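PDB 6EDI: glucokinase from Leishmania braziliensis MHOM/BR/75/M2904, which probably phosphorylates D-glucose to glucose 6-phosphate with ATP, as expected of a glucokinase of the actin-like ATPase superfamily. Local coordinates for residues Ala253-Met258 with Val271-Glu276; Ala282-Asn287 with Ile320-Arg325; Gly236-Ser241 with Ile331-Glu336; Cys346-Asp351 with Thr388-Gln393. All coordinates share one frame; numbering follows the deposited sequence.

Interaction 1 (Ala253-Met258 with Val271-Glu276); sequences ALAGYM and VAPIWE
Apolar packing carries this contact, and the ring of Pro273 is its centre, laid against the flank of helix 245-259 at Leu254, Ala255 and Met258. From Leu254 the CD2 methyl does most of the touching, with CD2 3.7 Å from CG of Pro273, while CG and CB of the leucine also come close to the ring, the two side chains crossing at a slant. The leucine reaches this far because CG stands anti to the backbone N (chi1 -178°), which carries the isobutyl group out from the helix to the proline. One turn on, Met258 adds a looser touch through its methylene: CG is 4.4 Å from CB of Pro273, and the thioether beyond turns off elsewhere.

Ala255 takes the closest backbone approach, its CA lying 5.0 Å from CA of Pro273. Its short methyl accompanies this approach; Ala255 CB meets CD of Pro273 at 4.0 Å and the carbonyl O of Val271 at 3.5 Å, the latter a van der Waals touch rather than a polar bond.

Val271 also packs on Ala377 of the second subunit. Pro273, lacking an N-H, bonds the backbone of Met240 through its carbonyl O alone, and Trp275 pairs with Leu238. The chemistry thus divides: apolar surfaces matched in shape hold the 271-276 loop to helix 245-259, while its polar backbone groups pair with 236-241.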
loop_
_atom_site.group_PDB
_atom_site.type_symbol
_atom_site.label_atom_id
_atom_site.label_comp_id
_atom_site.label_asym_id
_atom_site.label_seq_id
_atom_site.Cartn_x
_atom_site.Cartn_y
_atom_site.Cartn_z
ATOM N N ALA A 253 -17.596 -21.633 -9.868
ATOM C CA ALA A 253 -16.968 -22.649 -10.713
ATOM C C ALA A 253 -15.454 -22.529 -10.637
ATOM O O ALA A 253 -14.744 -23.538 -10.627
ATOM C CB ALA A 253 -17.456 -22.538 -12.151
ATOM N N LEU A 254 -14.959 -21.290 -10.584
ATOM C CA LEU A 254 -13.513 -21.058 -10.495
ATOM C C LEU A 254 -12.963 -21.627 -9.188
ATOM O O LEU A 254 -11.937 -22.293 -9.174
ATOM C CB LEU A 254 -13.181 -19.559 -10.621
ATOM C CG LEU A 254 -11.691 -19.218 -10.580
ATOM C CD1 LEU A 254 -10.971 -19.948 -11.719
ATOM C CD2 LEU A 254 -11.438 -17.707 -10.655
ATOM N N ALA A 255 -13.682 -21.375 -8.102
ATOM C CA ALA A 255 -13.314 -21.856 -6.773
ATOM C C ALA A 255 -13.214 -23.383 -6.720
ATOM O O ALA A 255 -12.251 -23.938 -6.178
ATOM C CB ALA A 255 -14.333 -21.369 -5.755
ATOM N N GLY A 256 -14.230 -24.051 -7.251
ATOM C CA GLY A 256 -14.250 -25.506 -7.278
ATOM C C GLY A 256 -13.141 -26.062 -8.143
ATOM O O GLY A 256 -12.510 -27.074 -7.812
ATOM N N TYR A 257 -12.902 -25.391 -9.265
ATOM C CA TYR A 257 -11.803 -25.744 -10.158
ATOM C C TYR A 257 -10.460 -25.614 -9.456
ATOM O O TYR A 257 -9.629 -26.501 -9.543
ATOM C CB TYR A 257 -11.845 -24.850 -11.392
ATOM C CG TYR A 257 -10.747 -25.105 -12.414
ATOM C CD1 TYR A 257 -10.736 -26.267 -13.180
ATOM C CD2 TYR A 257 -9.754 -24.163 -12.641
ATOM C CE1 TYR A 257 -9.755 -26.496 -14.127
ATOM C CE2 TYR A 257 -8.760 -24.379 -13.587
ATOM C CZ TYR A 257 -8.767 -25.555 -14.323
ATOM O OH TYR A 257 -7.790 -25.780 -15.269
ATOM N N MET A 258 -10.247 -24.496 -8.764
ATOM C CA MET A 258 -8.993 -24.271 -8.047
ATOM C C MET A 258 -8.777 -25.268 -6.907
ATOM O O MET A 258 -7.648 -25.551 -6.521
ATOM C CB MET A 258 -8.935 -22.836 -7.513
ATOM C CG MET A 258 -8.806 -21.773 -8.583
ATOM S SD MET A 258 -7.163 -21.780 -9.341
ATOM C CE MET A 258 -7.457 -22.708 -10.821
ATOM N N VAL A 271 -14.503 -21.625 -0.566
ATOM C CA VAL A 271 -13.449 -20.627 -0.371
ATOM C C VAL A 271 -13.276 -19.780 -1.635
ATOM O O VAL A 271 -13.045 -20.335 -2.704
ATOM C CB VAL A 271 -12.097 -21.311 -0.090
ATOM C CG1 VAL A 271 -11.053 -20.282 0.331
ATOM C CG2 VAL A 271 -12.233 -22.401 0.973
ATOM N N ALA A 272 -13.351 -18.449 -1.512
ATOM C CA ALA A 272 -13.165 -17.544 -2.658
ATOM C C ALA A 272 -11.833 -17.804 -3.358
ATOM O O ALA A 272 -10.828 -18.071 -2.695
ATOM C CB ALA A 272 -13.251 -16.101 -2.224
ATOM N N PRO A 273 -11.822 -17.763 -4.698
ATOM C CA PRO A 273 -10.525 -17.914 -5.366
ATOM C C PRO A 273 -9.884 -16.545 -5.410
ATOM O O PRO A 273 -10.605 -15.566 -5.220
ATOM C CB PRO A 273 -10.905 -18.382 -6.771
ATOM C CG PRO A 273 -12.273 -17.802 -7.016
ATOM C CD PRO A 273 -12.940 -17.640 -5.651
ATOM N N ILE A 274 -8.581 -16.459 -5.638
ATOM C CA ILE A 274 -7.933 -15.154 -5.670
ATOM C C ILE A 274 -8.134 -14.496 -7.035
ATOM O O ILE A 274 -8.363 -15.189 -8.033
ATOM C CB ILE A 274 -6.460 -15.245 -5.276
ATOM C CG1 ILE A 274 -5.658 -16.088 -6.285
ATOM C CG2 ILE A 274 -6.330 -15.890 -3.919
ATOM C CD1 ILE A 274 -4.180 -16.228 -5.901
ATOM N N TRP A 275 -8.077 -13.167 -7.078
ATOM C CA TRP A 275 -8.283 -12.432 -8.329
ATOM C C TRP A 275 -7.357 -12.913 -9.437
ATOM O O TRP A 275 -7.733 -12.935 -10.607
ATOM C CB TRP A 275 -8.050 -10.936 -8.124
ATOM C CG TRP A 275 -9.225 -10.200 -7.584
ATOM C CD1 TRP A 275 -9.365 -9.702 -6.324
ATOM C CD2 TRP A 275 -10.434 -9.855 -8.290
ATOM N NE1 TRP A 275 -10.579 -9.076 -6.198
ATOM C CE2 TRP A 275 -11.255 -9.149 -7.388
ATOM C CE3 TRP A 275 -10.897 -10.074 -9.592
ATOM C CZ2 TRP A 275 -12.522 -8.657 -7.746
ATOM C CZ3 TRP A 275 -12.149 -9.582 -9.953
ATOM C CH2 TRP A 275 -12.954 -8.887 -9.027
ATOM N N GLU A 276 -6.135 -13.269 -9.056
ATOM C CA GLU A 276 -5.138 -13.759 -10.011
ATOM C C GLU A 276 -5.671 -14.932 -10.824
ATOM O O GLU A 276 -5.413 -15.042 -12.026
ATOM C CB GLU A 276 -3.870 -14.184 -9.261
ATOM C CG GLU A 276 -2.940 -15.120 -10.038
ATOM C CD GLU A 276 -1.669 -15.422 -9.272
ATOM O OE1 GLU A 276 -1.614 -16.469 -8.599
ATOM O OE2 GLU A 276 -0.728 -14.606 -9.341
#

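Interaction 2 (Ala282-Asn287 with Ile320-Arg325); sequences AGLEFN and IAAVDR
At the edge of the Arg325 guanidinium, in its plane, sits a water that accepts from NE at 2.9 Å and donates to the backbone O of Asn287. The other flat group, the Asn287 amide, is turned 77° from the guanidinium; the arginine meets it with its aliphatic part, CB lying 3.6 Å from Asn287 ND2, and CD passes near OD1.

Hydrogen bonds at both ends hold the amide. Asn287 ND2 donates to the carbonyl O of Ala322 over 3.2 Å, nearly straight at 165°, arriving in the carbonyl plane on a lone pair, with the acceptor close to the amide plane. A second water accepts from ND2 at 2.8 Å and links weakly to the backbone O of Arg325. The amide oxygen, OD1, is bonded to the hydroxyl of Tyr250 on helix 245-259, so both ends have partners and the rotation of the group is fixed.

Next to these polar contacts the helices meet closely: the axes of the two short segments come within 8.5 Å, their directions 137° apart and so nearer antiparallel than parallel. Small Ala322 allows it: its CB lies 3.5 Å from CB of Asn287. Leu284, whose chi1 near 180° turns CG away from its own N, sends CD1 to within 3.5 Å of Ala322 O and 4.1 Å of Val323 CG2, and Val307 of helix 304-313 packs on both Leu284 and Ala322.

An asparagine thus bridges three helices, 245-259, 281-292 and 317-341: its side chain bonds Tyr250 and Ala322 directly, and water links both its amide, weakly, and its main chain to Arg325.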
loop_
_atom_site.group_PDB
_atom_site.type_symbol
_atom_site.label_atom_id
_atom_site.label_comp_id
_atom_site.label_asym_id
_atom_site.label_seq_id
_atom_site.Cartn_x
_atom_site.Cartn_y
_atom_site.Cartn_z
ATOM N N ALA A 282 -3.786 -19.518 -16.588
ATOM C CA ALA A 282 -4.618 -20.590 -16.067
ATOM C C ALA A 282 -6.089 -20.227 -16.118
ATOM O O ALA A 282 -6.921 -21.042 -16.511
ATOM C CB ALA A 282 -4.218 -20.925 -14.659
ATOM N N GLY A 283 -6.402 -19.001 -15.710
ATOM C CA GLY A 283 -7.767 -18.513 -15.741
ATOM C C GLY A 283 -8.291 -18.379 -17.157
ATOM O O GLY A 283 -9.454 -18.674 -17.422
ATOM N N LEU A 284 -7.439 -17.934 -18.079
ATOM C CA LEU A 284 -7.870 -17.793 -19.469
ATOM C C LEU A 284 -8.246 -19.162 -20.052
ATOM O O LEU A 284 -9.263 -19.308 -20.748
ATOM C CB LEU A 284 -6.793 -17.130 -20.326
ATOM C CG LEU A 284 -7.244 -17.018 -21.786
ATOM C CD1 LEU A 284 -8.522 -16.176 -21.879
ATOM C CD2 LEU A 284 -6.146 -16.447 -22.658
ATOM N N GLU A 285 -7.435 -20.160 -19.732
ATOM C CA GLU A 285 -7.714 -21.533 -20.152
ATOM C C GLU A 285 -9.010 -22.062 -19.535
ATOM O O GLU A 285 -9.778 -22.768 -20.199
ATOM C CB GLU A 285 -6.528 -22.439 -19.823
ATOM C CG GLU A 285 -5.263 -22.010 -20.578
ATOM C CD GLU A 285 -4.040 -22.841 -20.268
ATOM O OE1 GLU A 285 -4.146 -23.788 -19.462
ATOM O OE2 GLU A 285 -2.968 -22.533 -20.836
ATOM N N PHE A 286 -9.262 -21.705 -18.274
ATOM C CA PHE A 286 -10.513 -22.077 -17.634
ATOM C C PHE A 286 -11.686 -21.354 -18.280
ATOM O O PHE A 286 -12.764 -21.932 -18.483
ATOM C CB PHE A 286 -10.482 -21.759 -16.138
ATOM C CG PHE A 286 -11.788 -22.012 -15.453
ATOM C CD1 PHE A 286 -12.124 -23.293 -15.035
ATOM C CD2 PHE A 286 -12.689 -20.976 -15.243
ATOM C CE1 PHE A 286 -13.340 -23.545 -14.411
ATOM C CE2 PHE A 286 -13.904 -21.208 -14.616
ATOM C CZ PHE A 286 -14.233 -22.501 -14.198
ATOM N N ASN A 287 -11.483 -20.075 -18.577
ATOM C CA ASN A 287 -12.524 -19.280 -19.202
ATOM C C ASN A 287 -12.992 -19.864 -20.523
ATOM O O ASN A 287 -14.187 -19.858 -20.840
ATOM C CB ASN A 287 -12.057 -17.844 -19.376
ATOM C CG ASN A 287 -12.168 -17.051 -18.087
ATOM O OD1 ASN A 287 -12.492 -17.617 -17.037
ATOM N ND2 ASN A 287 -11.897 -15.747 -18.158
ATOM N N ILE A 320 -13.192 -15.607 -27.699
ATOM C CA ILE A 320 -13.446 -14.178 -27.568
ATOM C C ILE A 320 -14.087 -13.861 -26.224
ATOM O O ILE A 320 -13.709 -12.902 -25.565
ATOM C CB ILE A 320 -14.350 -13.652 -28.695
ATOM C CG1 ILE A 320 -13.754 -14.006 -30.060
ATOM C CG2 ILE A 320 -14.555 -12.151 -28.562
ATOM C CD1 ILE A 320 -14.452 -13.355 -31.234
ATOM N N ALA A 321 -15.058 -14.676 -25.826
ATOM C CA ALA A 321 -15.731 -14.485 -24.549
ATOM C C ALA A 321 -14.750 -14.724 -23.406
ATOM O O ALA A 321 -14.771 -14.014 -22.406
ATOM C CB ALA A 321 -16.929 -15.428 -24.426
ATOM N N ALA A 322 -13.908 -15.743 -23.555
ATOM C CA ALA A 322 -12.938 -16.094 -22.520
ATOM C C ALA A 322 -11.943 -14.960 -22.279
ATOM O O ALA A 322 -11.571 -14.696 -21.134
ATOM C CB ALA A 322 -12.215 -17.364 -22.881
ATOM N N VAL A 323 -11.515 -14.303 -23.359
ATOM C CA VAL A 323 -10.643 -13.128 -23.250
ATOM C C VAL A 323 -11.382 -11.960 -22.619
ATOM O O VAL A 323 -10.838 -11.254 -21.758
ATOM C CB VAL A 323 -10.093 -12.703 -24.626
ATOM C CG1 VAL A 323 -9.418 -11.343 -24.547
ATOM C CG2 VAL A 323 -9.108 -13.717 -25.112
ATOM N N ASP A 324 -12.616 -11.743 -23.061
ATOM C CA ASP A 324 -13.429 -10.653 -22.529
ATOM C C ASP A 324 -13.624 -10.821 -21.024
ATOM O O ASP A 324 -13.447 -9.863 -20.270
ATOM C CB ASP A 324 -14.784 -10.593 -23.240
ATOM C CG ASP A 324 -15.636 -9.418 -22.793
ATOM O OD1 ASP A 324 -15.152 -8.260 -22.806
ATOM O OD2 ASP A 324 -16.806 -9.660 -22.425
ATOM N N ARG A 325 -13.977 -12.033 -20.587
ATOM C CA ARG A 325 -14.131 -12.297 -19.160
ATOM C C ARG A 325 -12.814 -12.111 -18.408
ATOM O O ARG A 325 -12.800 -11.619 -17.268
ATOM C CB ARG A 325 -14.716 -13.696 -18.894
ATOM C CG ARG A 325 -15.133 -13.881 -17.431
ATOM C CD ARG A 325 -15.544 -15.294 -17.052
ATOM N NE ARG A 325 -16.700 -15.780 -17.804
ATOM C CZ ARG A 325 -17.961 -15.496 -17.516
ATOM N NH1 ARG A 325 -18.257 -14.700 -16.492
ATOM N NH2 ARG A 325 -18.933 -15.989 -18.262
HETATM O O HOH W 1 -12.191 -14.435 -15.692
HETATM O O HOH W 2 -15.688 -17.350 -20.021
#

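Interaction 3 (Gly236-Ser241 with Ile331-Glu336); sequences GSLSMS and IGLTAE
Hydroxyl meets carboxylate in the polar half of this contact: Ser241 OG donates to Glu336 OE2 over 2.8 Å. The hydroxyl comes from above the carboxylate plane, 54° out of it. The glutamate chain bends at chi2 (-44°), which swings the carboxylate round to lie beside Ser241 OG. The same OE2 also bonds Ser239 OG of the second subunit, and OE1 is bonded to His376 NE2, so this buried group is gripped through both oxygens.

The apolar half lies beside it. Leu238 directs its CD2 methyl between two neighbours on the helix, 4.0 Å from CD1 of Leu333 and 3.9 Å from CB of Glu336. It crosses the glutamate at about a right angle, meeting the methylene base rather than the charge. At the start of the 236-241 segment Gly236 offers its CA, 4.4 Å from Leu333 CD2. Trp275 packs on Leu238, Ser241 and Leu333, filling in between loop and helix.

Glutamate suits this place because its stem can pack on leucine while its end collects donors. Since Ser239 of this chain likewise bonds Glu336 of the second subunit, the link is reciprocal across the dimer. Hydroxyl and imidazole groups around the carboxylate would probably stabilise its negative charge. Because Ser241, His376 and Ser239 of the second subunit share that carboxylate, one side chain couples the fold of its own subunit to the partner's loop.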
loop_
_atom_site.group_PDB
_atom_site.type_symbol
_atom_site.label_atom_id
_atom_site.label_comp_id
_atom_site.label_asym_id
_atom_site.label_seq_id
_atom_site.Cartn_x
_atom_site.Cartn_y
_atom_site.Cartn_z
ATOM N N GLY A 236 -2.877 -9.532 -6.485
ATOM C CA GLY A 236 -3.403 -10.660 -7.245
ATOM C C GLY A 236 -3.917 -11.749 -6.322
ATOM O O GLY A 236 -4.739 -12.583 -6.734
ATOM N N SER A 237 -3.449 -11.731 -5.073
ATOM C CA SER A 237 -3.784 -12.778 -4.097
ATOM C C SER A 237 -4.912 -12.362 -3.163
ATOM O O SER A 237 -5.250 -13.074 -2.204
ATOM C CB SER A 237 -2.552 -13.189 -3.291
ATOM O OG SER A 237 -1.570 -13.762 -4.128
ATOM N N LEU A 238 -5.505 -11.211 -3.459
ATOM C CA LEU A 238 -6.728 -10.793 -2.791
ATOM C C LEU A 238 -7.882 -11.678 -3.289
ATOM O O LEU A 238 -7.969 -11.988 -4.485
ATOM C CB LEU A 238 -6.970 -9.302 -3.060
ATOM C CG LEU A 238 -8.320 -8.594 -3.041
ATOM C CD1 LEU A 238 -8.875 -8.419 -1.643
ATOM C CD2 LEU A 238 -8.159 -7.221 -3.728
ATOM N N SER A 239 -8.740 -12.109 -2.372
ATOM C CA SER A 239 -9.940 -12.866 -2.743
ATOM C C SER A 239 -10.825 -12.105 -3.723
ATOM O O SER A 239 -10.953 -10.887 -3.627
ATOM C CB SER A 239 -10.762 -13.200 -1.504
ATOM O OG SER A 239 -9.980 -13.852 -0.542
ATOM N N MET A 240 -11.446 -12.816 -4.668
ATOM C CA MET A 240 -12.441 -12.181 -5.531
ATOM C C MET A 240 -13.591 -11.592 -4.710
ATOM O O MET A 240 -13.932 -12.102 -3.645
ATOM C CB MET A 240 -12.982 -13.158 -6.581
ATOM C CG MET A 240 -11.953 -13.537 -7.621
ATOM S SD MET A 240 -12.629 -14.573 -8.924
ATOM C CE MET A 240 -13.575 -13.363 -9.853
ATOM N N SER A 241 -14.166 -10.506 -5.219
ATOM C CA SER A 241 -15.226 -9.782 -4.545
ATOM C C SER A 241 -16.525 -10.573 -4.571
ATOM O O SER A 241 -16.765 -11.379 -5.469
ATOM C CB SER A 241 -15.443 -8.425 -5.214
ATOM O OG SER A 241 -14.317 -7.584 -5.040
ATOM N N ILE A 331 -9.898 -6.045 -14.626
ATOM C CA ILE A 331 -10.390 -4.718 -14.274
ATOM C C ILE A 331 -11.155 -4.748 -12.938
ATOM O O ILE A 331 -11.061 -3.805 -12.132
ATOM C CB ILE A 331 -11.234 -4.105 -15.431
ATOM C CG1 ILE A 331 -10.332 -3.771 -16.623
ATOM C CG2 ILE A 331 -11.965 -2.856 -14.967
ATOM C CD1 ILE A 331 -9.302 -2.701 -16.306
ATOM N N GLY A 332 -11.885 -5.837 -12.692
ATOM C CA GLY A 332 -12.557 -6.017 -11.407
ATOM C C GLY A 332 -11.591 -5.958 -10.228
ATOM O O GLY A 332 -11.892 -5.346 -9.196
ATOM N N LEU A 333 -10.424 -6.589 -10.389
ATOM C CA LEU A 333 -9.355 -6.492 -9.398
ATOM C C LEU A 333 -8.929 -5.044 -9.265
ATOM O O LEU A 333 -8.779 -4.543 -8.150
ATOM C CB LEU A 333 -8.142 -7.349 -9.784
ATOM C CG LEU A 333 -6.833 -7.043 -9.045
ATOM C CD1 LEU A 333 -6.888 -7.387 -7.563
ATOM C CD2 LEU A 333 -5.666 -7.758 -9.703
ATOM N N THR A 334 -8.739 -4.366 -10.399
ATOM C CA THR A 334 -8.351 -2.951 -10.340
ATOM C C THR A 334 -9.419 -2.058 -9.722
ATOM O O THR A 334 -9.115 -0.976 -9.240
ATOM C CB THR A 334 -7.968 -2.367 -11.706
ATOM O OG1 THR A 334 -9.123 -2.311 -12.557
ATOM C CG2 THR A 334 -6.871 -3.194 -12.364
ATOM N N ALA A 335 -10.679 -2.472 -9.743
ATOM C CA ALA A 335 -11.679 -1.649 -9.063
ATOM C C ALA A 335 -11.368 -1.637 -7.572
ATOM O O ALA A 335 -11.454 -0.590 -6.900
ATOM C CB ALA A 335 -13.088 -2.184 -9.321
ATOM N N GLU A 336 -11.008 -2.807 -7.046
ATOM C CA GLU A 336 -10.581 -2.906 -5.648
ATOM C C GLU A 336 -9.288 -2.131 -5.347
ATOM O O GLU A 336 -9.197 -1.440 -4.334
ATOM C CB GLU A 336 -10.429 -4.373 -5.213
ATOM C CG GLU A 336 -11.712 -5.217 -5.273
ATOM C CD GLU A 336 -12.955 -4.524 -4.718
ATOM O OE1 GLU A 336 -12.871 -3.714 -3.765
ATOM O OE2 GLU A 336 -14.050 -4.810 -5.240
#

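Interaction 4 (Cys346-Asp351 with Thr388-Gln393); sequences CVLMGD and TTFLRQ
Cys346 lies over the face of the Phe390 ring, though the two residues are bridged neighbours on parallel strands. CB sits almost above the ring centre, 3.7 Å from the centroid of Phe390 and 8° off the normal, a CH-pi contact. With chi1 at 173°, the small, polarisable SG rests over the same face, off-centre toward CE2 and 3.6 Å from it, forming a sulfur-aromatic contact. Leu348 CD1 approaches CD2 of Phe390 at 3.8 Å; Trp182 also meets the ring, and Thr334 and Thr338 of helix 317-341 pack on it.

The backbones pair as parallel strands, each of the alternate N-H and C=O groups of Cys346 and Leu348 bonding to strand 389-393. Leu348 N to Leu391 O, at 2.8 Å, is typical. On the other face of the sheet Val347 CG2 meets CB of Leu391 at 4.2 Å, branched side chains suited to a buried strand.

Where strand 345-348 ends, a side chain continues the ladder: Gly350 N donates to Gln393 OE1 at 2.9 Å, nearly straight. The extended glutamine reaches just past the strand end, and its NE2 bonds Ser395 O. Gly350, at the N-cap of helix 351-355, has a positive phi of 104° that glycine adopts easily.

Two adjacent inner strands, joined through intervening helices, thus form a beta-alpha-beta connection in the mixed sheet of an actin-like ATPase-type fold. Directional main-chain bonds fix their register, while the Cys346-Phe390 face contact and the Gln393 amide secure its two ends.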
loop_
_atom_site.group_PDB
_atom_site.type_symbol
_atom_site.label_atom_id
_atom_site.label_comp_id
_atom_site.label_asym_id
_atom_site.label_seq_id
_atom_site.Cartn_x
_atom_site.Cartn_y
_atom_site.Cartn_z
ATOM N N CYS A 346 -3.480 4.195 -13.003
ATOM C CA CYS A 346 -3.345 2.761 -12.857
ATOM C C CYS A 346 -2.788 2.255 -14.167
ATOM O O CYS A 346 -3.289 2.611 -15.231
ATOM C CB CYS A 346 -4.689 2.106 -12.576
ATOM S SG CYS A 346 -4.636 0.313 -12.586
ATOM N N VAL A 347 -1.738 1.448 -14.075
ATOM C CA VAL A 347 -1.041 0.947 -15.254
ATOM C C VAL A 347 -1.207 -0.559 -15.391
ATOM O O VAL A 347 -0.939 -1.322 -14.453
ATOM C CB VAL A 347 0.449 1.262 -15.182
ATOM C CG1 VAL A 347 1.206 0.470 -16.264
ATOM C CG2 VAL A 347 0.691 2.757 -15.321
ATOM N N LEU A 348 -1.639 -0.991 -16.572
ATOM C CA LEU A 348 -1.738 -2.415 -16.865
ATOM C C LEU A 348 -0.563 -2.744 -17.766
ATOM O O LEU A 348 -0.423 -2.154 -18.840
ATOM C CB LEU A 348 -3.064 -2.737 -17.566
ATOM C CG LEU A 348 -4.371 -2.837 -16.770
ATOM C CD1 LEU A 348 -4.661 -1.566 -16.025
ATOM C CD2 LEU A 348 -5.552 -3.192 -17.704
ATOM N N MET A 349 0.295 -3.665 -17.337
ATOM C CA MET A 349 1.527 -3.900 -18.088
ATOM C C MET A 349 1.963 -5.362 -18.169
ATOM O O MET A 349 1.248 -6.270 -17.726
ATOM C CB MET A 349 2.641 -3.013 -17.526
ATOM C CG MET A 349 3.256 -3.484 -16.215
ATOM S SD MET A 349 4.461 -2.268 -15.623
ATOM C CE MET A 349 5.591 -3.271 -14.691
ATOM N N GLY A 350 3.123 -5.595 -18.775
ATOM C CA GLY A 350 3.607 -6.954 -18.969
ATOM C C GLY A 350 3.457 -7.447 -20.403
ATOM O O GLY A 350 2.682 -6.879 -21.187
ATOM N N ASP A 351 4.193 -8.505 -20.732
ATOM C CA ASP A 351 4.197 -9.077 -22.087
ATOM C C ASP A 351 2.798 -9.447 -22.605
ATOM O O ASP A 351 2.457 -9.154 -23.758
ATOM C CB ASP A 351 5.113 -10.309 -22.142
ATOM C CG ASP A 351 6.536 -10.006 -21.722
ATOM O OD1 ASP A 351 7.069 -8.944 -22.114
ATOM O OD2 ASP A 351 7.127 -10.838 -20.997
ATOM N N THR A 388 -9.397 8.032 -11.605
ATOM C CA THR A 388 -8.120 7.439 -12.002
ATOM C C THR A 388 -7.947 7.283 -13.515
ATOM O O THR A 388 -8.826 6.767 -14.206
ATOM C CB THR A 388 -7.919 6.067 -11.296
ATOM O OG1 THR A 388 -7.924 6.266 -9.874
ATOM C CG2 THR A 388 -6.600 5.417 -11.712
ATOM N N THR A 389 -6.798 7.735 -14.013
ATOM C CA THR A 389 -6.418 7.584 -15.410
ATOM C C THR A 389 -5.798 6.203 -15.588
ATOM O O THR A 389 -4.859 5.856 -14.866
ATOM C CB THR A 389 -5.404 8.684 -15.799
ATOM O OG1 THR A 389 -6.047 9.963 -15.726
ATOM C CG2 THR A 389 -4.848 8.474 -17.199
ATOM N N PHE A 390 -6.328 5.405 -16.521
ATOM C CA PHE A 390 -5.786 4.067 -16.782
ATOM C C PHE A 390 -4.905 4.063 -18.013
ATOM O O PHE A 390 -5.229 4.706 -19.017
ATOM C CB PHE A 390 -6.887 3.022 -16.962
ATOM C CG PHE A 390 -7.367 2.411 -15.669
ATOM C CD1 PHE A 390 -7.891 3.207 -14.658
ATOM C CD2 PHE A 390 -7.307 1.041 -15.476
ATOM C CE1 PHE A 390 -8.339 2.638 -13.473
ATOM C CE2 PHE A 390 -7.752 0.462 -14.314
ATOM C CZ PHE A 390 -8.264 1.255 -13.300
ATOM N N LEU A 391 -3.782 3.363 -17.903
ATOM C CA LEU A 391 -2.811 3.240 -18.990
ATOM C C LEU A 391 -2.519 1.766 -19.262
ATOM O O LEU A 391 -2.675 0.926 -18.379
ATOM C CB LEU A 391 -1.502 3.964 -18.639
ATOM C CG LEU A 391 -1.528 5.431 -18.212
ATOM C CD1 LEU A 391 -0.101 5.891 -17.957
ATOM C CD2 LEU A 391 -2.191 6.311 -19.265
ATOM N N ARG A 392 -2.050 1.484 -20.478
ATOM C CA ARG A 392 -1.769 0.146 -20.978
ATOM C C ARG A 392 -0.401 0.127 -21.626
ATOM O O ARG A 392 -0.133 0.968 -22.478
ATOM C CB ARG A 392 -2.718 -0.115 -22.127
ATOM C CG ARG A 392 -3.715 -1.159 -21.936
ATOM C CD ARG A 392 -4.590 -1.078 -23.150
ATOM N NE ARG A 392 -3.785 -1.312 -24.332
ATOM C CZ ARG A 392 -3.984 -0.719 -25.499
ATOM N NH1 ARG A 392 -4.976 0.139 -25.634
ATOM N NH2 ARG A 392 -3.194 -1.003 -26.522
ATOM N N GLN A 393 0.437 -0.848 -21.292
ATOM C CA GLN A 393 1.706 -1.003 -22.002
ATOM C C GLN A 393 1.473 -1.452 -23.446
ATOM O O GLN A 393 0.689 -2.366 -23.691
ATOM C CB GLN A 393 2.610 -2.014 -21.293
ATOM C CG GLN A 393 4.044 -1.933 -21.794
ATOM C CD GLN A 393 4.983 -2.891 -21.106
ATOM O OE1 GLN A 393 4.637 -3.508 -20.096
ATOM N NE2 GLN A 393 6.191 -3.041 -21.670
#

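In the fold
All four contacts are largely buried, but their settings differ. Interaction 4 is nearest the centre of the chain and joins inner strands of a mixed sheet, so main-chain bonds dominate. Interactions 2 and 3 share helix 317-341, the first set against another helix, the second against a loop at the dimer interface; each relies on a polar side chain with several partners. Interaction 1 is wholly apolar and touches interaction 2 through Tyr257 and Phe286, and interaction 3 through backbone pairing of 271-276 with 236-241. Thr334 and Ile331 carry interaction 3 onto Phe390 of interaction 4. Interactions 1 and 3 also meet the second subunit, unlike 2 and 4.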